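AAEL008620-PA odorant-binding protein (PDB 5V13) binds juvenile hormone in mosquito hemolymph, as a member of the mostly helical odorant-binding protein family, and encloses it in an internal pocket. Local coordinates at residues F82-F87 with K128-F132; Q101-L105 with H136-I140; K180-D184 with V255-R259. One frame throughout, in Å; residues are numbered along the deposited sequence.

Contact 1: residues F82-F87 with K128-F132; sequences FRPERF and KYATF. With JH3 (methyl (2E,6E)-9-[(2R)-3,3-dimethyloxiran-2-yl]-3,7-dimethylnona-2,6-dienoate), chain E.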
# COMPACT_ATOMS: atom_id res chain seq x y z
N PHE B 82 -13.83 -5.64 -31.63
CA PHE B 82 -13.24 -6.01 -30.35
C PHE B 82 -11.84 -6.56 -30.56
O PHE B 82 -11.51 -7.11 -31.62
CB PHE B 82 -14.08 -7.06 -29.64
CG PHE B 82 -15.24 -6.49 -28.88
CD1 PHE B 82 -15.07 -6.00 -27.60
CD2 PHE B 82 -16.51 -6.47 -29.44
CE1 PHE B 82 -16.14 -5.49 -26.90
CE2 PHE B 82 -17.58 -5.95 -28.73
CZ PHE B 82 -17.41 -5.47 -27.46
N ARG B 83 -11.02 -6.44 -29.53
CA ARG B 83 -9.64 -6.90 -29.56
C ARG B 83 -9.54 -8.12 -28.65
O ARG B 83 -9.21 -7.99 -27.47
CB ARG B 83 -8.69 -5.79 -29.09
CG ARG B 83 -8.79 -4.49 -29.90
CD ARG B 83 -8.20 -4.67 -31.30
NE ARG B 83 -6.76 -4.90 -31.27
CZ ARG B 83 -5.85 -4.07 -31.78
NH1 ARG B 83 -6.22 -2.95 -32.38
NH2 ARG B 83 -4.56 -4.37 -31.70
N PRO B 84 -9.84 -9.33 -29.16
CA PRO B 84 -9.88 -10.50 -28.26
C PRO B 84 -8.57 -10.73 -27.53
O PRO B 84 -8.59 -11.18 -26.38
CB PRO B 84 -10.20 -11.66 -29.21
CG PRO B 84 -9.78 -11.17 -30.59
CD PRO B 84 -10.04 -9.69 -30.57
N GLU B 85 -7.43 -10.44 -28.17
CA GLU B 85 -6.13 -10.69 -27.55
C GLU B 85 -5.93 -9.86 -26.29
O GLU B 85 -5.14 -10.25 -25.43
CB GLU B 85 -5.01 -10.43 -28.57
CG GLU B 85 -4.66 -8.95 -28.80
CD GLU B 85 -5.63 -8.20 -29.72
OE1 GLU B 85 -5.37 -7.01 -29.98
OE2 GLU B 85 -6.63 -8.79 -30.19
N ARG B 86 -6.63 -8.73 -26.16
CA ARG B 86 -6.51 -7.92 -24.95
C ARG B 86 -7.28 -8.54 -23.79
O ARG B 86 -6.83 -8.46 -22.64
CB ARG B 86 -6.98 -6.49 -25.24
CG ARG B 86 -6.04 -5.84 -26.28
CD ARG B 86 -6.34 -4.39 -26.58
NE ARG B 86 -5.37 -3.89 -27.56
CZ ARG B 86 -5.44 -2.71 -28.17
NH1 ARG B 86 -6.45 -1.89 -27.91
NH2 ARG B 86 -4.50 -2.35 -29.03
N PHE B 87 -8.42 -9.18 -24.08
CA PHE B 87 -9.09 -9.98 -23.04
C PHE B 87 -8.20 -11.13 -22.58
O PHE B 87 -8.15 -11.44 -21.39
CB PHE B 87 -10.43 -10.51 -23.56
CG PHE B 87 -11.47 -9.45 -23.75
CD1 PHE B 87 -11.59 -8.77 -24.97
CD2 PHE B 87 -12.35 -9.13 -22.72
CE1 PHE B 87 -12.58 -7.79 -25.14
CE2 PHE B 87 -13.33 -8.15 -22.89
CZ PHE B 87 -13.44 -7.48 -24.09
N LYS B 128 -22.41 -7.90 -30.29
CA LYS B 128 -21.22 -8.66 -30.64
C LYS B 128 -20.55 -9.23 -29.39
O LYS B 128 -20.02 -10.34 -29.41
CB LYS B 128 -20.26 -7.78 -31.45
CG LYS B 128 -18.89 -8.40 -31.76
CD LYS B 128 -19.03 -9.79 -32.41
CE LYS B 128 -18.79 -9.76 -33.90
NZ LYS B 128 -18.84 -11.13 -34.51
N TYR B 129 -20.61 -8.50 -28.28
CA TYR B 129 -20.01 -8.94 -27.02
C TYR B 129 -20.81 -10.05 -26.33
O TYR B 129 -20.26 -10.75 -25.47
CB TYR B 129 -19.90 -7.72 -26.11
CG TYR B 129 -19.05 -7.83 -24.86
CD1 TYR B 129 -17.74 -8.31 -24.91
CD2 TYR B 129 -19.53 -7.38 -23.64
CE1 TYR B 129 -16.95 -8.37 -23.75
CE2 TYR B 129 -18.77 -7.45 -22.50
CZ TYR B 129 -17.49 -7.94 -22.56
OH TYR B 129 -16.73 -7.98 -21.41
N ALA B 130 -22.08 -10.22 -26.68
CA ALA B 130 -23.03 -10.89 -25.79
C ALA B 130 -22.64 -12.34 -25.51
O ALA B 130 -22.65 -12.77 -24.35
CB ALA B 130 -24.44 -10.82 -26.38
N THR B 131 -22.29 -13.11 -26.55
CA THR B 131 -22.02 -14.54 -26.36
C THR B 131 -20.79 -14.75 -25.47
O THR B 131 -20.81 -15.55 -24.53
CB THR B 131 -21.83 -15.25 -27.70
OG1 THR B 131 -23.05 -15.22 -28.45
CG2 THR B 131 -21.43 -16.70 -27.50
N PHE B 132 -19.71 -14.04 -25.77
CA PHE B 132 -18.50 -14.12 -24.96
C PHE B 132 -18.77 -13.72 -23.52
O PHE B 132 -18.29 -14.36 -22.57
CB PHE B 132 -17.41 -13.23 -25.57
CG PHE B 132 -16.11 -13.23 -24.82
CD1 PHE B 132 -15.23 -14.29 -24.95
CD2 PHE B 132 -15.74 -12.15 -24.03
CE1 PHE B 132 -14.02 -14.30 -24.27
CE2 PHE B 132 -14.53 -12.13 -23.35
CZ PHE B 132 -13.66 -13.21 -23.47
C1 JH3 E . -18.85 -0.02 -10.70
O2 JH3 E . -18.46 -0.75 -9.80
O1 JH3 E . -18.92 1.40 -10.43
CM JH3 E . -18.45 1.88 -9.17
C2 JH3 E . -19.24 -0.48 -12.04
C3 JH3 E . -19.27 -1.74 -12.49
C3' JH3 E . -18.91 -2.94 -11.66
C4 JH3 E . -19.68 -1.93 -13.93
C5 JH3 E . -18.77 -2.96 -14.58
C6 JH3 E . -18.85 -2.83 -16.09
C7 JH3 E . -19.65 -3.60 -16.84
C7' JH3 E . -20.56 -4.62 -16.21
C8 JH3 E . -19.65 -3.38 -18.35
C9 JH3 E . -19.15 -4.62 -19.11
CA JH3 E . -17.83 -5.15 -18.57
O3 JH3 E . -17.26 -6.21 -19.38
CB JH3 E . -16.62 -4.94 -19.47
CB' JH3 E . -15.32 -4.75 -18.69
CC JH3 E . -16.79 -4.28 -20.83

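Contact 2: residues Q101-L105 with H136-I140; sequences QLQAL and HHSTI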
# COMPACT_ATOMS: atom_id res chain seq x y z
N GLN B 101 -10.97 -22.66 -16.61
CA GLN B 101 -11.71 -21.50 -17.12
C GLN B 101 -10.80 -20.50 -17.81
O GLN B 101 -11.22 -19.82 -18.76
CB GLN B 101 -12.48 -20.82 -15.98
CG GLN B 101 -13.74 -21.56 -15.57
CD GLN B 101 -14.56 -22.03 -16.77
OE1 GLN B 101 -15.11 -21.21 -17.51
NE2 GLN B 101 -14.63 -23.34 -16.96
N LEU B 102 -9.55 -20.39 -17.36
CA LEU B 102 -8.60 -19.53 -18.06
C LEU B 102 -8.36 -20.05 -19.48
O LEU B 102 -8.38 -19.27 -20.44
CB LEU B 102 -7.28 -19.47 -17.28
CG LEU B 102 -6.14 -18.67 -17.93
CD1 LEU B 102 -6.58 -17.23 -18.20
CD2 LEU B 102 -4.91 -18.72 -17.02
N GLN B 103 -8.14 -21.36 -19.62
CA GLN B 103 -7.90 -21.92 -20.95
C GLN B 103 -9.14 -21.81 -21.83
O GLN B 103 -9.03 -21.60 -23.05
CB GLN B 103 -7.46 -23.38 -20.83
CG GLN B 103 -7.03 -24.00 -22.15
CD GLN B 103 -5.88 -23.25 -22.81
OE1 GLN B 103 -4.95 -22.80 -22.13
NE2 GLN B 103 -5.93 -23.13 -24.12
N ALA B 104 -10.33 -21.96 -21.24
CA ALA B 104 -11.56 -21.80 -22.02
C ALA B 104 -11.66 -20.39 -22.59
O ALA B 104 -12.00 -20.21 -23.77
CB ALA B 104 -12.78 -22.13 -21.17
N LEU B 105 -11.38 -19.37 -21.78
CA LEU B 105 -11.40 -18.01 -22.29
C LEU B 105 -10.38 -17.83 -23.42
O LEU B 105 -10.70 -17.27 -24.47
CB LEU B 105 -11.15 -17.02 -21.15
CG LEU B 105 -11.30 -15.52 -21.49
CD1 LEU B 105 -11.86 -14.73 -20.31
CD2 LEU B 105 -9.98 -14.93 -21.94
N HIS B 136 -18.29 -16.35 -20.31
CA HIS B 136 -17.15 -16.14 -19.42
C HIS B 136 -17.42 -15.05 -18.39
O HIS B 136 -16.50 -14.39 -17.93
CB HIS B 136 -15.90 -15.82 -20.24
CG HIS B 136 -15.52 -16.93 -21.16
ND1 HIS B 136 -14.96 -18.11 -20.71
CD2 HIS B 136 -15.68 -17.08 -22.49
CE1 HIS B 136 -14.76 -18.92 -21.73
NE2 HIS B 136 -15.19 -18.32 -22.83
N HIS B 137 -18.69 -14.89 -18.01
CA HIS B 137 -19.13 -13.81 -17.14
C HIS B 137 -18.27 -13.68 -15.88
O HIS B 137 -17.69 -12.62 -15.61
CB HIS B 137 -20.60 -14.05 -16.77
CG HIS B 137 -21.21 -12.97 -15.93
ND1 HIS B 137 -21.19 -13.01 -14.55
CD2 HIS B 137 -21.85 -11.83 -16.27
CE1 HIS B 137 -21.80 -11.93 -14.08
NE2 HIS B 137 -22.20 -11.20 -15.10
N SER B 138 -18.19 -14.75 -15.09
CA SER B 138 -17.51 -14.65 -13.80
C SER B 138 -16.00 -14.48 -13.96
O SER B 138 -15.35 -13.88 -13.09
CB SER B 138 -17.82 -15.87 -12.94
OG SER B 138 -17.29 -17.04 -13.52
N THR B 139 -15.43 -15.01 -15.05
CA THR B 139 -14.00 -14.81 -15.32
C THR B 139 -13.72 -13.35 -15.69
O THR B 139 -12.76 -12.76 -15.18
CB THR B 139 -13.54 -15.75 -16.43
OG1 THR B 139 -13.69 -17.12 -16.01
CG2 THR B 139 -12.09 -15.50 -16.81
N ILE B 140 -14.55 -12.76 -16.56
CA ILE B 140 -14.39 -11.36 -16.95
C ILE B 140 -14.51 -10.44 -15.74
O ILE B 140 -13.70 -9.53 -15.54
CB ILE B 140 -15.43 -11.00 -18.02
CG1 ILE B 140 -15.19 -11.81 -19.29
CG2 ILE B 140 -15.47 -9.48 -18.29
CD1 ILE B 140 -16.42 -11.82 -20.24

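Contact 3: residues K180-D184 with V255-R259; sequences KWNED and VAVIR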
# COMPACT_ATOMS: atom_id res chain seq x y z
N LYS B 180 10.00 16.76 -7.26
CA LYS B 180 9.15 17.50 -6.35
C LYS B 180 8.67 18.77 -7.05
O LYS B 180 9.49 19.57 -7.51
CB LYS B 180 9.89 17.83 -5.05
CG LYS B 180 10.34 16.59 -4.28
CD LYS B 180 10.71 16.92 -2.84
CE LYS B 180 12.04 16.29 -2.42
NZ LYS B 180 11.94 14.83 -2.15
N TRP B 181 7.36 18.93 -7.14
CA TRP B 181 6.76 20.06 -7.84
C TRP B 181 6.26 21.08 -6.81
O TRP B 181 5.40 20.76 -5.98
CB TRP B 181 5.61 19.60 -8.73
CG TRP B 181 5.05 20.68 -9.62
CD1 TRP B 181 5.75 21.56 -10.40
CD2 TRP B 181 3.67 20.98 -9.83
NE1 TRP B 181 4.89 22.39 -11.07
CE2 TRP B 181 3.60 22.05 -10.74
CE3 TRP B 181 2.48 20.45 -9.32
CZ2 TRP B 181 2.39 22.60 -11.15
CZ3 TRP B 181 1.28 21.00 -9.74
CH2 TRP B 181 1.24 22.06 -10.64
N ASN B 182 6.81 22.29 -6.87
CA ASN B 182 6.50 23.32 -5.89
C ASN B 182 5.38 24.25 -6.33
O ASN B 182 5.17 25.29 -5.69
CB ASN B 182 7.76 24.12 -5.58
CG ASN B 182 8.79 23.31 -4.82
OD1 ASN B 182 8.44 22.53 -3.94
ND2 ASN B 182 10.05 23.48 -5.17
N GLU B 183 4.65 23.90 -7.39
CA GLU B 183 3.57 24.74 -7.91
C GLU B 183 4.07 26.17 -8.12
O GLU B 183 3.44 27.15 -7.74
CB GLU B 183 2.35 24.69 -6.98
CG GLU B 183 1.96 23.26 -6.61
CD GLU B 183 0.90 23.18 -5.53
OE1 GLU B 183 -0.09 22.44 -5.72
OE2 GLU B 183 1.06 23.84 -4.48
N ASP B 184 5.25 26.25 -8.75
CA ASP B 184 6.11 27.42 -8.73
C ASP B 184 6.36 27.93 -10.15
O ASP B 184 5.58 27.65 -11.06
CB ASP B 184 7.43 27.06 -8.03
CG ASP B 184 8.22 28.28 -7.60
OD1 ASP B 184 7.71 29.41 -7.75
OD2 ASP B 184 9.37 28.10 -7.14
N VAL B 255 -1.93 26.51 -12.83
CA VAL B 255 -1.66 25.88 -11.54
C VAL B 255 -2.96 25.64 -10.79
O VAL B 255 -3.18 24.56 -10.22
CB VAL B 255 -0.68 26.73 -10.71
CG1 VAL B 255 -0.61 26.22 -9.28
CG2 VAL B 255 0.71 26.69 -11.32
N ALA B 256 -3.87 26.62 -10.82
CA ALA B 256 -5.14 26.48 -10.12
C ALA B 256 -5.95 25.30 -10.65
O ALA B 256 -6.51 24.52 -9.87
CB ALA B 256 -5.95 27.77 -10.23
N VAL B 257 -6.01 25.15 -11.98
CA VAL B 257 -6.80 24.07 -12.56
C VAL B 257 -6.20 22.72 -12.19
O VAL B 257 -6.93 21.79 -11.81
CB VAL B 257 -6.91 24.23 -14.09
CG1 VAL B 257 -7.57 22.99 -14.70
CG2 VAL B 257 -7.68 25.50 -14.46
N ILE B 258 -4.87 22.57 -12.31
CA ILE B 258 -4.22 21.32 -11.97
C ILE B 258 -4.49 20.95 -10.52
O ILE B 258 -4.77 19.79 -10.19
CB ILE B 258 -2.70 21.40 -12.26
CG1 ILE B 258 -2.47 21.47 -13.78
CG2 ILE B 258 -1.95 20.22 -11.63
CD1 ILE B 258 -1.00 21.66 -14.18
N ARG B 259 -4.41 21.93 -9.62
CA ARG B 259 -4.67 21.68 -8.21
C ARG B 259 -6.11 21.23 -7.99
O ARG B 259 -6.36 20.28 -7.24
CB ARG B 259 -4.38 22.93 -7.38
CG ARG B 259 -3.00 22.97 -6.74
CD ARG B 259 -2.89 24.02 -5.61
NE ARG B 259 -3.57 23.62 -4.38
CZ ARG B 259 -3.01 22.88 -3.41
NH1 ARG B 259 -1.76 22.44 -3.54
NH2 ARG B 259 -3.72 22.57 -2.33

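Contact 1: residues F82-F87 with K128-F132
The Phe132 ring turns an edge toward one face of Phe87, an edge-to-face (T-shaped) pair with centroids 5.3 Å apart and planes at 71°. Phe82 and Tyr129 are disposed differently: their planes lie within 14° of parallel, yet the rings are slid apart and barely overlap, and the end of Phe82 rests against the root of the tyrosine, with Phe82 CZ 3.6 Å from Tyr129 CB. At the edge of Phe82, near its plane, the aliphatic Lys128 CG approaches CD2. Phe87 meets Tyr129 obliquely, its CZ 3.6 Å from Tyr129 CE1. The four rings form an aromatic cluster in the helical PBP/GOBP fold, joining the end of strand 81-82 and the start of helix 84-94 to helix 122-135, and they illustrate how a buried cluster can combine several ring geometries.

The charged groups stay outside this core. Lys128 bends at chi2 and chi3, turning away from Phe82, and its NZ is hydrogen-bonded to the backbone oxygen of Ala114. Arg83, at the N-cap position, instead grips Glu85 OE1 side-on with NE and NH2 within its own segment.

Tyr129 also faces the hormone pocket. With CG anti to the backbone N (chi1 -168°), its ring runs past the end of Phe82 and meets Phe87 further along, both on one side of its plane, before the phenol reaches the ligand. Further packing comes from Ile140 and Val65. At the edge of the tyrosine ring, near its plane, lies the epoxide oxygen of juvenile hormone: Tyr129 OH donates a hydrogen bond to JH3 O3 at 2.7 Å.

Contact 2: residues Q101-L105 with H136-I140
His136, Leu105 and Thr139 carry this interface, and the imidazole of His136 is its centrepiece. The ring lies against the backbone of helix 99-113 more than against its side chains: Leu105 CA sits over one face, 3.9 Å from the ring centroid and 25° off the normal, a CH-pi contact displaced toward the rim. His136 CE1 comes within 3.4 Å of Leu105 N, whose hydrogen is already committed to Gln101 O in the helix, so this approach is simple packing. The methyl of Ala104 arrives in the ring plane, with its CB 3.8 Å from His136 CE1. Two successive residues thus meet the ring, Leu105 over a face and Ala104 at an edge.

The far nitrogen offers a further restraint on the ring's rotation: His136 NE2 is hydrogen-bonded to Asn108 ND2, one turn further along helix 99-113, while ND1 is buried here without a polar partner in the model. Phe132 adds an aromatic neighbour, its plane inclined at about 45° to the imidazole.

Leu105 extends the contact past the ring. Its chi1 of -173° sets CG opposite the backbone N, and the CD1 branch reaches Thr139 CG2 at 3.6 Å, methyl against methyl. The threonine's other branch turns toward the preceding turn of the partner helix, with OG1 3.9 Å from Gln101 CB; Phe95 packs on both Gln101 and Thr139.

His136 itself sits between helix 122-135 and helix 137-143, as the N-cap residue of the second, where its carbonyl oxygen accepts from Ile140 N. The arrangement is a helix-helix packing at an interhelical junction of the PBP/GOBP fold, next to the hormone pocket that Ile140 lines.

Contact 3: residues K180-D184 with V255-R259
Glu183 and Arg259 meet in a salt bridge that includes a hydrogen bond, Arg259 NH1 to Glu183 OE1 at 2.7 Å, with an N-H...O angle of 159°. The carboxylate uses the syn lone pair of OE1 and lies at the edge of the guanidinium, near its plane, although the two flat groups are turned 73° against each other. Glu183 is poorly ordered, so the bond is probably mobile. Beside this polar rim lies an apolar patch: Ile258 CG2 touches the far end of the indole, 3.8 Å from Trp181 CH2, and Val255 CG1 packs on Glu183 CB at 4.0 Å.

The contact pins the loop between helix 169-177 and helix 190-199 onto helix 251-264, in a mainly helical part of the chain, across its centre from contacts 1 and 2; the Cys173-Cys195 disulfide ties the two flanking helices together. With chi1 near -173°, the indole of Trp181 swings away from its own amide nitrogen and toward the helix, and Glu183 N lies above one of its faces, toward the rim. Further out, Phe192 and Pro188 pack against the indole, and Glu174 OE2 accepts from Trp181 N. Arg259 NH1 has a second partner, the backbone oxygen of Asp178 of the second subunit.

Followed from the N terminus, the chain enters contact 1 at residues 82-87 and passes through 101-105 of contact 2 before 128-132 closes contact 1; 136-140 then closes contact 2. The two loops therefore cross. They join helices 84-94, 99-113, 122-135 and 137-143, and they touch directly, Phe132 CE2 lying 3.7 Å from Ile140 CD1 beside the hormone pocket. Contact 3 follows in series: the loop at 180-184 is met, after 70 intervening residues, by 255-259 on helix 251-264. Its centre lies about 41 Å from that of contact 1 and about 44 Å from that of contact 2, on the opposite side of the chain's centre.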